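Side-chain contacts in cell wall binding protein cwp8 (Peptoclostridium difficile, PDB 5J6Q), which probably anchors itself to the cell wall, as part of the S-layer, through a module of three CWB2 domains: residues 62-65 with 66-69; 264-267 with 268-272; 291-294 with 295-298. All coordinates share one frame; numbering follows the deposited sequence.

Contact 1: 62-65 with 66-69; sequences SLTE and GQSL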
# COMPACT_ATOMS: atom_id res chain seq x y z
N SER A 62 -22.52 7.98 21.22
CA SER A 62 -23.73 7.96 20.38
C SER A 62 -23.34 8.08 18.87
O SER A 62 -24.19 8.10 17.97
CB SER A 62 -24.61 9.12 20.78
OG SER A 62 -24.01 10.30 20.24
N LEU A 63 -22.04 8.13 18.61
CA LEU A 63 -21.59 8.24 17.23
C LEU A 63 -21.82 6.93 16.41
O LEU A 63 -21.36 5.86 16.83
CB LEU A 63 -20.10 8.54 17.23
CG LEU A 63 -19.73 9.93 17.57
CD1 LEU A 63 -18.19 9.98 17.56
CD2 LEU A 63 -20.35 10.96 16.53
N THR A 64 -22.64 6.97 15.28
CA THR A 64 -22.71 5.71 14.51
C THR A 64 -21.48 5.58 13.54
O THR A 64 -20.66 6.50 13.43
CB THR A 64 -23.99 5.52 13.71
OG1 THR A 64 -24.22 6.66 12.88
CG2 THR A 64 -25.14 5.27 14.60
N GLU A 65 -21.35 4.39 12.84
CA GLU A 65 -20.26 4.12 11.90
C GLU A 65 -20.02 5.25 10.95
O GLU A 65 -20.95 5.70 10.30
CB GLU A 65 -20.54 2.84 11.10
CG GLU A 65 -20.60 1.60 11.97
CD GLU A 65 -21.55 0.56 11.42
OE1 GLU A 65 -21.05 -0.52 11.02
OE2 GLU A 65 -22.78 0.84 11.37
N GLY A 66 -18.79 5.73 10.89
CA GLY A 66 -18.50 6.82 9.96
C GLY A 66 -18.63 8.21 10.55
O GLY A 66 -17.88 9.12 10.19
N GLN A 67 -19.58 8.39 11.48
CA GLN A 67 -19.81 9.71 12.11
C GLN A 67 -18.63 10.17 12.95
O GLN A 67 -17.90 9.37 13.55
CB GLN A 67 -21.07 9.65 12.98
CG GLN A 67 -22.35 9.57 12.15
CD GLN A 67 -23.57 9.90 12.99
OE1 GLN A 67 -23.74 9.39 14.13
NE2 GLN A 67 -24.44 10.77 12.47
N SER A 68 -18.46 11.44 13.03
CA SER A 68 -17.38 11.99 13.81
C SER A 68 -17.87 13.27 14.53
O SER A 68 -18.95 13.79 14.20
CB SER A 68 -16.18 12.24 12.89
OG SER A 68 -16.25 13.44 12.15
N LEU A 69 -17.07 13.78 15.52
CA LEU A 69 -17.43 15.03 16.18
C LEU A 69 -16.11 15.68 16.53
O LEU A 69 -15.08 14.96 16.58
CB LEU A 69 -18.30 14.81 17.46
CG LEU A 69 -17.69 13.80 18.50
CD1 LEU A 69 -16.47 14.38 19.23
CD2 LEU A 69 -18.80 13.43 19.59
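With CG anti to its own carbonyl carbon (chi1 -72°) and the chain extended beyond it, Gln67 folds back across the turn and sets its amide beside Thr64, whose OG1 is held between the backbone N and the carbonyl carbon (chi1 53°). Both donors of Thr64 therefore meet one acceptor. Thr64 N gives a nearly straight hydrogen bond to Gln67 OE1 at 2.9 Å, its N-H to acceptor angle 165° and the donor tilted slightly from the amide plane, while Thr64 OG1 adds a weak one at 3.0 Å to the same OE1. Together they hold OE1 against Thr64 and limit the turning of the amide. In the opposite direction, Gln67 N donates to Thr64 O at 2.9 Å, closing the backbone turn.

On the apolar side of the turn Leu63 sends its two methyls to different partners. Its CD1 lies 4.0 Å from CG of the buried Leu69, the two side chains crossing at about a right angle, and its CD2 rests 3.9 Å from Gln67 CB, against the aliphatic start of the glutamine. Leu63 O is bound by the side chain of Asn184, and backbone bonds join Gly66 and Gln67 to Asn184, the residue that follows strand 178-183. The arrangement is a type II beta turn, Thr64 to Gln67, with Gly66 at its third position, leading from helix 53-61 into strand 68-75 of a mixed sheet.

Contact 2: 264-267 with 268-272; sequences NHKL and VRDLH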
# COMPACT_ATOMS: atom_id res chain seq x y z
N ASN A 264 9.90 9.93 1.33
CA ASN A 264 10.01 9.67 -0.11
C ASN A 264 8.81 10.21 -0.88
O ASN A 264 7.83 9.50 -1.10
CB ASN A 264 10.11 8.17 -0.33
CG ASN A 264 10.87 7.77 -1.56
OD1 ASN A 264 10.75 8.40 -2.62
ND2 ASN A 264 11.64 6.70 -1.53
N HIS A 265 8.89 11.46 -1.32
CA HIS A 265 7.78 12.09 -2.03
C HIS A 265 7.41 11.37 -3.33
O HIS A 265 6.24 11.31 -3.68
CB HIS A 265 8.13 13.56 -2.31
CG HIS A 265 7.84 14.40 -1.12
ND1 HIS A 265 8.83 14.81 -0.23
CD2 HIS A 265 6.67 14.89 -0.64
CE1 HIS A 265 8.25 15.50 0.73
NE2 HIS A 265 6.95 15.57 0.52
N LYS A 266 8.38 10.83 -4.05
CA LYS A 266 8.00 10.11 -5.28
C LYS A 266 7.20 8.85 -4.91
O LYS A 266 6.13 8.65 -5.45
CB LYS A 266 9.20 9.78 -6.15
CG LYS A 266 8.83 9.93 -7.61
CD LYS A 266 9.82 9.29 -8.54
CE LYS A 266 9.08 8.78 -9.75
NZ LYS A 266 9.73 7.58 -10.30
N LEU A 267 7.70 8.03 -3.97
CA LEU A 267 6.97 6.84 -3.48
C LEU A 267 5.49 7.18 -3.28
O LEU A 267 4.61 6.48 -3.83
CB LEU A 267 7.61 6.45 -2.14
CG LEU A 267 7.41 5.01 -1.59
CD1 LEU A 267 6.04 4.50 -1.85
CD2 LEU A 267 8.44 4.06 -2.19
N VAL A 268 5.22 8.31 -2.52
CA VAL A 268 3.85 8.69 -2.20
C VAL A 268 3.07 9.10 -3.40
O VAL A 268 1.87 8.74 -3.50
CB VAL A 268 3.79 9.84 -1.13
CG1 VAL A 268 2.36 10.11 -0.76
CG2 VAL A 268 4.60 9.47 0.13
N ARG A 269 3.68 9.90 -4.28
CA ARG A 269 2.95 10.33 -5.46
C ARG A 269 2.62 9.04 -6.28
O ARG A 269 1.51 8.85 -6.75
CB ARG A 269 3.83 11.28 -6.33
CG ARG A 269 3.33 12.71 -6.52
CD ARG A 269 4.33 13.52 -7.36
NE ARG A 269 5.40 14.06 -6.53
CZ ARG A 269 6.70 13.80 -6.72
NH1 ARG A 269 7.61 14.31 -5.90
NH2 ARG A 269 7.08 13.02 -7.73
N ASP A 270 3.62 8.18 -6.42
CA ASP A 270 3.49 6.94 -7.20
C ASP A 270 2.41 6.02 -6.63
O ASP A 270 1.46 5.59 -7.34
CB ASP A 270 4.88 6.29 -7.26
CG ASP A 270 5.71 7.03 -8.28
OD1 ASP A 270 5.15 7.87 -9.01
OD2 ASP A 270 6.92 6.77 -8.35
N LEU A 271 2.48 5.83 -5.29
CA LEU A 271 1.49 5.03 -4.60
C LEU A 271 0.14 5.63 -4.76
O LEU A 271 -0.88 4.92 -4.95
CB LEU A 271 1.83 4.92 -3.08
CG LEU A 271 0.63 4.42 -2.26
CD1 LEU A 271 0.28 3.02 -2.71
CD2 LEU A 271 0.95 4.37 -0.77
N HIS A 272 0.06 6.96 -4.67
CA HIS A 272 -1.29 7.60 -4.81
C HIS A 272 -1.78 7.36 -6.24
O HIS A 272 -2.95 7.07 -6.46
CB HIS A 272 -1.22 9.10 -4.50
CG HIS A 272 -2.56 9.75 -4.63
ND1 HIS A 272 -3.37 10.01 -3.54
CD2 HIS A 272 -3.23 10.18 -5.72
CE1 HIS A 272 -4.48 10.58 -3.99
NE2 HIS A 272 -4.43 10.69 -5.30
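Lys266 and Asp270, one helical turn apart, meet along the outer flank of helix 265-280, and the lysine can be followed outward. Its CB is 4.2 Å from Arg269 NH2; CG comes closer to the same nitrogen, at 3.6 Å, and begins to run past the aspartate. CD passes 3.8 Å from Asp270 OD2 as the lysine slants across the aspartate, and CE draws up to 3.3 Å from that oxygen. Bends at chi3 and chi4 keep the tip by the carboxylate, where Lys266 NZ and Asp270 OD2 form a salt bridge at 3.5 Å. The other carboxylate oxygen, Asp270 OD1, is paired with Lys273, so the aspartate is shared by two lysines and probably stays ionised.

The pair lies in the first turns of the helix that follows strand 256-262. Asn264 is its N-cap: the side-chain OD1 accepts a weak but straight bond from Leu267 N at 3.4 Å, and its backbone O opens the run of i to i+4 bonds by accepting from Val268 N. In the same ladder Asp270 N donates to Lys266 O at 2.7 Å, a backbone bond between the two salt-bridge residues.

Arg269 takes the neighbouring flank. Turned at chi3 (-84°), its chain brings the guanidinium back over the preceding turn, one face lying above the backbone of His265 and Lys266, with NH1 3.7 Å from His265 CB. Charged and hydrogen-bonding partners fix it there: a salt bridge from NH1 to Glu231 and a bond from NE to Leu226 O. On the buried side Leu267 and Leu271 pack on Phe196, while Val268 and Leu271 touch Phe244 of strand 242-249.

Contact 3: 291-294 with 295-298; sequences GDSR and FTTA. With SO4 (sulfate ion), chain D.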
# COMPACT_ATOMS: atom_id res chain seq x y z
N GLY A 291 1.70 -15.68 -2.79
CA GLY A 291 1.29 -15.92 -1.43
C GLY A 291 2.57 -16.27 -0.69
O GLY A 291 3.71 -16.13 -1.26
N ASP A 292 2.37 -16.78 0.53
CA ASP A 292 3.48 -17.13 1.42
C ASP A 292 4.14 -18.43 0.98
O ASP A 292 5.21 -18.79 1.53
CB ASP A 292 2.97 -17.24 2.89
CG ASP A 292 1.70 -18.09 3.00
OD1 ASP A 292 1.69 -19.21 2.47
OD2 ASP A 292 0.74 -17.64 3.63
N SER A 293 3.54 -19.17 -0.01
CA SER A 293 4.25 -20.40 -0.43
C SER A 293 3.87 -20.73 -1.88
O SER A 293 3.02 -20.01 -2.45
CB SER A 293 3.89 -21.57 0.50
OG SER A 293 2.51 -21.96 0.35
N ARG A 294 4.47 -21.74 -2.48
CA ARG A 294 4.12 -22.17 -3.85
C ARG A 294 2.65 -22.59 -3.93
O ARG A 294 1.95 -22.31 -4.94
CB ARG A 294 5.05 -23.32 -4.30
CG ARG A 294 4.88 -24.62 -3.47
CD ARG A 294 6.03 -25.62 -3.76
NE ARG A 294 7.33 -24.98 -3.68
CZ ARG A 294 8.37 -25.30 -4.45
NH1 ARG A 294 9.52 -24.64 -4.33
NH2 ARG A 294 8.28 -26.27 -5.35
N PHE A 295 2.13 -23.21 -2.86
CA PHE A 295 0.65 -23.54 -2.78
C PHE A 295 -0.23 -22.28 -2.82
O PHE A 295 -1.20 -22.27 -3.58
CB PHE A 295 0.28 -24.31 -1.43
CG PHE A 295 1.16 -25.52 -1.29
CD1 PHE A 295 2.20 -25.54 -0.38
CD2 PHE A 295 0.99 -26.62 -2.12
CE1 PHE A 295 3.07 -26.64 -0.29
CE2 PHE A 295 1.85 -27.72 -2.04
CZ PHE A 295 2.89 -27.71 -1.12
N THR A 296 0.09 -21.20 -2.01
CA THR A 296 -0.83 -20.02 -2.03
C THR A 296 -0.59 -19.15 -3.30
O THR A 296 -1.56 -18.54 -3.83
CB THR A 296 -0.76 -19.27 -0.73
OG1 THR A 296 0.63 -19.12 -0.34
CG2 THR A 296 -1.53 -20.03 0.37
N THR A 297 0.66 -19.11 -3.81
CA THR A 297 0.87 -18.46 -5.13
C THR A 297 0.03 -19.21 -6.16
O THR A 297 -0.68 -18.55 -6.94
CB THR A 297 2.33 -18.49 -5.54
OG1 THR A 297 3.06 -17.76 -4.54
CG2 THR A 297 2.56 -17.92 -6.95
N ALA A 298 0.04 -20.56 -6.16
CA ALA A 298 -0.76 -21.35 -7.16
C ALA A 298 -2.29 -21.01 -7.08
O ALA A 298 -2.96 -20.84 -8.13
CB ALA A 298 -0.52 -22.86 -6.99
S SO4 D . 8.06 -22.26 -1.32
O1 SO4 D . 9.35 -22.90 -1.71
O2 SO4 D . 8.10 -21.79 -0.04
O3 SO4 D . 7.00 -23.17 -1.38
O4 SO4 D . 7.77 -21.10 -2.27
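Ser293 and Thr296 trade hydrogen bonds at the start of helix 294-305, and these form the first group of interactions. Ser293 N donates to Thr296 OG1 at 2.9 Å, and Thr296 N returns a weak bond to Ser293 OG at 3.5 Å: a capping box with Ser293 as N-cap. With chi1 of 45° the threonine hydroxyl swings back toward the loop, where Asp292 OD1 also lies 3.0 Å from Thr296 OG1. One residue on, Thr297 OG1 accepts from Gly291 N at 3.0 Å, pinning the loop to the first turn from a second hydroxyl. Backbone bonds from Thr297 N to Ser293 O and from Ala298 N to Arg294 O carry the helix forward.

The second kind is hydrogen bonding to an anion. A sulfate ion, probably from the crystallisation liquor, is held by Arg294 with backbone and side chain together. Its O3 accepts from both Arg294 N and Arg294 NE, the latter at 2.9 Å, while Arg294 NH1 reaches O1 at 3.1 Å; the sulfur lies in the guanidinium plane, at its edge. Gln529 adds a further bond to the ion. On the other terminal nitrogen, NH2 is bound to Glu319 O, which steadies the guanidinium.

The apolar part is a CH-pi contact: Arg294 CG stands over the face of the Phe295 ring, 4.2 Å from its centroid and 10° off the normal. Phe295 also packs on Leu341 and Ile351.

Taken together, the first turn presents a backbone N-H and an oriented guanidinium to one anion; the positive end of the helix dipole would reinforce that attraction, which is consistent with a site that attracts anions, although sulfate is the one anion seen bound here.

In the fold
The three contacts follow one another along the chain without touching. Contact 1 turns from a helix into strand 68-75 of the mixed sheet that includes strands 5-8 and 178-183; contact 2 starts helix 265-280 beside the four-stranded mixed sheet of Cwp8 domain 3; contact 3 starts helix 294-305 in the first CWB2 domain. Centres of contacts 1 and 2 are about 31 Å apart, those of 2 and 3 about 29 Å, and those of 1 and 3 about 40 Å. Contacts 2 and 3 are both helix N-termini with a side-chain cap, yet only contact 3 holds the sulfate; the nearest atoms of contact 2 remain about 19 Å from contact 3.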